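Local coordinates for protein peroxidase (Cellulomonas bogoriensis 69B4 = DSM 16987, PDB 6QZO) that binds heme b and probably acts as a DyP-type peroxidase, oxidising substrates with hydrogen peroxide, at residues 92-98 with 148-154. Residues are numbered along the deposited sequence; the frame is centred on the assembly and turned at random.
Sequences LALVPAA and CADDRTT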
ATOM      1  N   LEU A  92      -9.324  -5.563  14.928  1.00 21.94           N
ATOM      2  CA  LEU A  92      -8.287  -5.220  13.927  1.00 21.14           C
ATOM      3  C   LEU A  92      -6.893  -5.515  14.493  1.00 20.85           C
ATOM      4  O   LEU A  92      -5.927  -5.365  13.737  1.00 20.77           O
ATOM      5  CB  LEU A  92      -8.407  -3.743  13.552  1.00 21.08           C
ATOM      6  CG  LEU A  92      -9.628  -3.331  12.732  1.00 21.25           C
ATOM      7  CD1 LEU A  92      -9.529  -1.878  12.305  1.00 20.92           C
ATOM      8  CD2 LEU A  92      -9.788  -4.206  11.500  1.00 21.47           C
ATOM      9  N   ALA A  93      -6.789  -5.899  15.769  1.00 20.93           N
ATOM     10  CA  ALA A  93      -5.513  -6.133  16.493  1.00 20.44           C
ATOM     11  C   ALA A  93      -5.214  -7.627  16.634  1.00 20.92           C
ATOM     12  O   ALA A  93      -4.074  -7.954  16.897  1.00 20.61           O
ATOM     13  CB  ALA A  93      -5.560  -5.481  17.852  1.00 20.49           C
ATOM     14  N   LEU A  94      -6.204  -8.502  16.468  1.00 21.52           N
ATOM     15  CA  LEU A  94      -6.126  -9.911  16.901  1.00 22.14           C
ATOM     16  C   LEU A  94      -5.138 -10.692  16.040  1.00 21.89           C
ATOM     17  O   LEU A  94      -4.723 -11.782  16.483  1.00 22.41           O
ATOM     18  CB  LEU A  94      -7.522 -10.530  16.849  1.00 23.57           C
ATOM     19  CG  LEU A  94      -8.542  -9.881  17.774  1.00 24.26           C
ATOM     20  CD1 LEU A  94      -9.822 -10.695  17.825  1.00 25.16           C
ATOM     21  CD2 LEU A  94      -7.983  -9.701  19.181  1.00 24.93           C
ATOM     22  N   VAL A  95      -4.760 -10.178  14.865  1.00 21.04           N
ATOM     23  CA  VAL A  95      -3.828 -10.872  13.934  1.00 20.41           C
ATOM     24  C   VAL A  95      -2.506 -10.119  13.954  1.00 19.65           C
ATOM     25  O   VAL A  95      -2.379  -9.081  13.308  1.00 19.45           O
ATOM     26  CB  VAL A  95      -4.423 -10.976  12.522  1.00 20.64           C
ATOM     27  CG1 VAL A  95      -3.452 -11.605  11.523  1.00 20.67           C
ATOM     28  CG2 VAL A  95      -5.739 -11.740  12.537  1.00 21.17           C
ATOM     29  N   PRO A  96      -1.495 -10.590  14.722  1.00 19.40           N
ATOM     30  CA  PRO A  96      -0.244  -9.849  14.879  1.00 18.74           C
ATOM     31  C   PRO A  96       0.591  -9.785  13.591  1.00 17.99           C
ATOM     32  O   PRO A  96       1.222  -8.788  13.390  1.00 17.51           O
ATOM     33  CB  PRO A  96       0.482 -10.591  16.012  1.00 19.11           C
ATOM     34  CG  PRO A  96      -0.060 -11.991  15.929  1.00 19.99           C
ATOM     35  CD  PRO A  96      -1.511 -11.833  15.513  1.00 20.04           C
ATOM     36  N   ALA A  97       0.611 -10.853  12.792  1.00 18.01           N
ATOM     37  CA  ALA A  97       1.262 -10.876  11.460  1.00 17.49           C
ATOM     38  C   ALA A  97       2.713 -10.355  11.550  1.00 17.01           C
ATOM     39  O   ALA A  97       3.099  -9.503  10.716  1.00 16.82           O
ATOM     40  CB  ALA A  97       0.449 -10.042  10.498  1.00 17.20           C
ATOM     41  N   ALA A  98       3.484 -10.854  12.516  1.00 16.96           N
ATOM     42  CA  ALA A  98       4.915 -10.525  12.736  1.00 16.63           C
ATOM     43  C   ALA A  98       5.114  -9.022  12.994  1.00 16.07           C
ATOM     44  O   ALA A  98       6.204  -8.521  12.701  1.00 15.71           O
ATOM     45  CB  ALA A  98       5.727 -11.002  11.557  1.00 16.58           C
ATOM     46  N   CYS A 148       6.326  -2.343  10.998  1.00 14.59           N
ATOM     47  CA  CYS A 148       6.515  -3.422  10.000  1.00 15.01           C
ATOM     48  C   CYS A 148       5.573  -4.581  10.312  1.00 15.37           C
ATOM     49  O   CYS A 148       5.480  -4.929  11.502  1.00 15.92           O
ATOM     50  CB  CYS A 148       7.938  -3.947  10.041  1.00 15.16           C
ATOM     51  SG  CYS A 148       9.121  -2.756   9.387  1.00 15.27           S
ATOM     52  N   ALA A 149       4.964  -5.168   9.280  1.00 15.41           N
ATOM     53  CA  ALA A 149       4.075  -6.346   9.406  1.00 15.92           C
ATOM     54  C   ALA A 149       3.880  -7.040   8.057  1.00 16.19           C
ATOM     55  O   ALA A 149       4.125  -6.423   7.005  1.00 16.76           O
ATOM     56  CB  ALA A 149       2.753  -5.943  10.006  1.00 15.92           C
ATOM     57  N   ASP A 150       3.437  -8.292   8.106  1.00 16.70           N
ATOM     58  CA  ASP A 150       3.132  -9.127   6.918  1.00 17.04           C
ATOM     59  C   ASP A 150       1.675  -8.932   6.496  1.00 17.36           C
ATOM     60  O   ASP A 150       1.222  -9.714   5.641  1.00 18.14           O
ATOM     61  CB  ASP A 150       3.417 -10.605   7.207  1.00 17.39           C
ATOM     62  CG  ASP A 150       4.846 -11.006   6.946  1.00 17.32           C
ATOM     63  OD1 ASP A 150       5.486 -10.353   6.081  1.00 16.84           O
ATOM     64  OD2 ASP A 150       5.307 -11.963   7.602  1.00 17.92           O
ATOM     65  N   ASP A 151       0.975  -7.949   7.067  1.00 17.39           N
ATOM     66  CA  ASP A 151      -0.452  -7.662   6.755  1.00 17.72           C
ATOM     67  C   ASP A 151      -0.734  -6.165   6.877  1.00 17.66           C
ATOM     68  O   ASP A 151      -0.368  -5.578   7.886  1.00 17.93           O
ATOM     69  CB  ASP A 151      -1.390  -8.446   7.670  1.00 18.15           C
ATOM     70  CG  ASP A 151      -2.838  -8.325   7.225  1.00 18.46           C
ATOM     71  OD1 ASP A 151      -3.492  -7.338   7.618  1.00 18.36           O
ATOM     72  OD2 ASP A 151      -3.276  -9.187   6.420  1.00 18.81           O
ATOM     73  N   ARG A 152      -1.425  -5.596   5.886  1.00 18.37           N
ATOM     74  CA  ARG A 152      -1.631  -4.139   5.709  1.00 18.31           C
ATOM     75  C   ARG A 152      -2.728  -3.633   6.654  1.00 18.05           C
ATOM     76  O   ARG A 152      -2.663  -2.455   7.056  1.00 18.17           O
ATOM     77  CB  ARG A 152      -1.934  -3.832   4.251  1.00 19.19           C
ATOM     78  CG  ARG A 152      -1.812  -2.365   3.917  1.00 20.01           C
ATOM     79  CD  ARG A 152      -0.452  -1.730   4.103  1.00 20.03           C
ATOM     80  NE  ARG A 152      -0.714  -0.355   3.744  1.00 20.77           N
ATOM     81  CZ  ARG A 152      -1.268   0.593   4.520  1.00 21.00           C
ATOM     82  NH1 ARG A 152      -1.654   0.352   5.766  1.00 21.28           N
ATOM     83  NH2 ARG A 152      -1.476   1.790   4.003  1.00 21.05           N
ATOM     84  N   THR A 153      -3.704  -4.460   6.989  1.00 17.68           N
ATOM     85  CA  THR A 153      -4.779  -4.096   7.950  1.00 17.48           C
ATOM     86  C   THR A 153      -4.176  -4.024   9.354  1.00 17.53           C
ATOM     87  O   THR A 153      -4.461  -3.050  10.059  1.00 17.50           O
ATOM     88  CB  THR A 153      -5.961  -5.068   7.865  1.00 17.51           C
ATOM     89  OG1 THR A 153      -6.452  -4.990   6.533  1.00 17.37           O
ATOM     90  CG2 THR A 153      -7.061  -4.743   8.847  1.00 17.62           C
ATOM     91  N   THR A 154      -3.371  -5.020   9.734  1.00 17.88           N
ATOM     92  CA  THR A 154      -2.600  -5.045  11.009  1.00 18.07           C
ATOM     93  C   THR A 154      -1.766  -3.766  11.123  1.00 17.87           C
ATOM     94  O   THR A 154      -1.740  -3.151  12.212  1.00 18.44           O
ATOM     95  CB  THR A 154      -1.693  -6.279  11.090  1.00 18.10           C
ATOM     96  OG1 THR A 154      -2.478  -7.467  10.925  1.00 18.62           O
ATOM     97  CG2 THR A 154      -0.943  -6.350  12.401  1.00 18.29           C
TER
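The carbonyl of Ala97 meets Asp150 N at its oxygen (2.9 Å) in a nearly straight bond (178°), the donor tilted 16° from the carbonyl plane; the methyl of Ala149 and CB of Asp150 lie against the same oxygen. The flat carboxylate of Asp150 brings OD2 near the methyl of Ala98, while OD1 accepts from Ser46 N. Val95 O takes the hydroxyl of Thr154, OG1 to O 2.9 Å. Threonine suits this place because both branches are used: chi1 of -56° sets OG1 beside its own backbone N, facing Val95 O, and the methyl, anti to that N, lies against the carbonyl oxygens of Val95 and Pro96. Asp151 is the N-cap of helix 152-165: OD1 receives Thr154 N through its anti lone pair and Thr153 N weakly. Its CB rests 3.7 Å from Ala97 CB, where a small methyl permits close approach. Leu92 CD2 meets Thr153 CG2, the side chains crossing at about a right angle. Arg181 of the second subunit forms a salt bridge with Asp151 OD1, placing the contact at the subunit interface. Strands 100-105 and 143-149, which these segments adjoin, are antiparallel neighbours in the N-terminal ferredoxin-like sheet, as in DyP-type peroxidases.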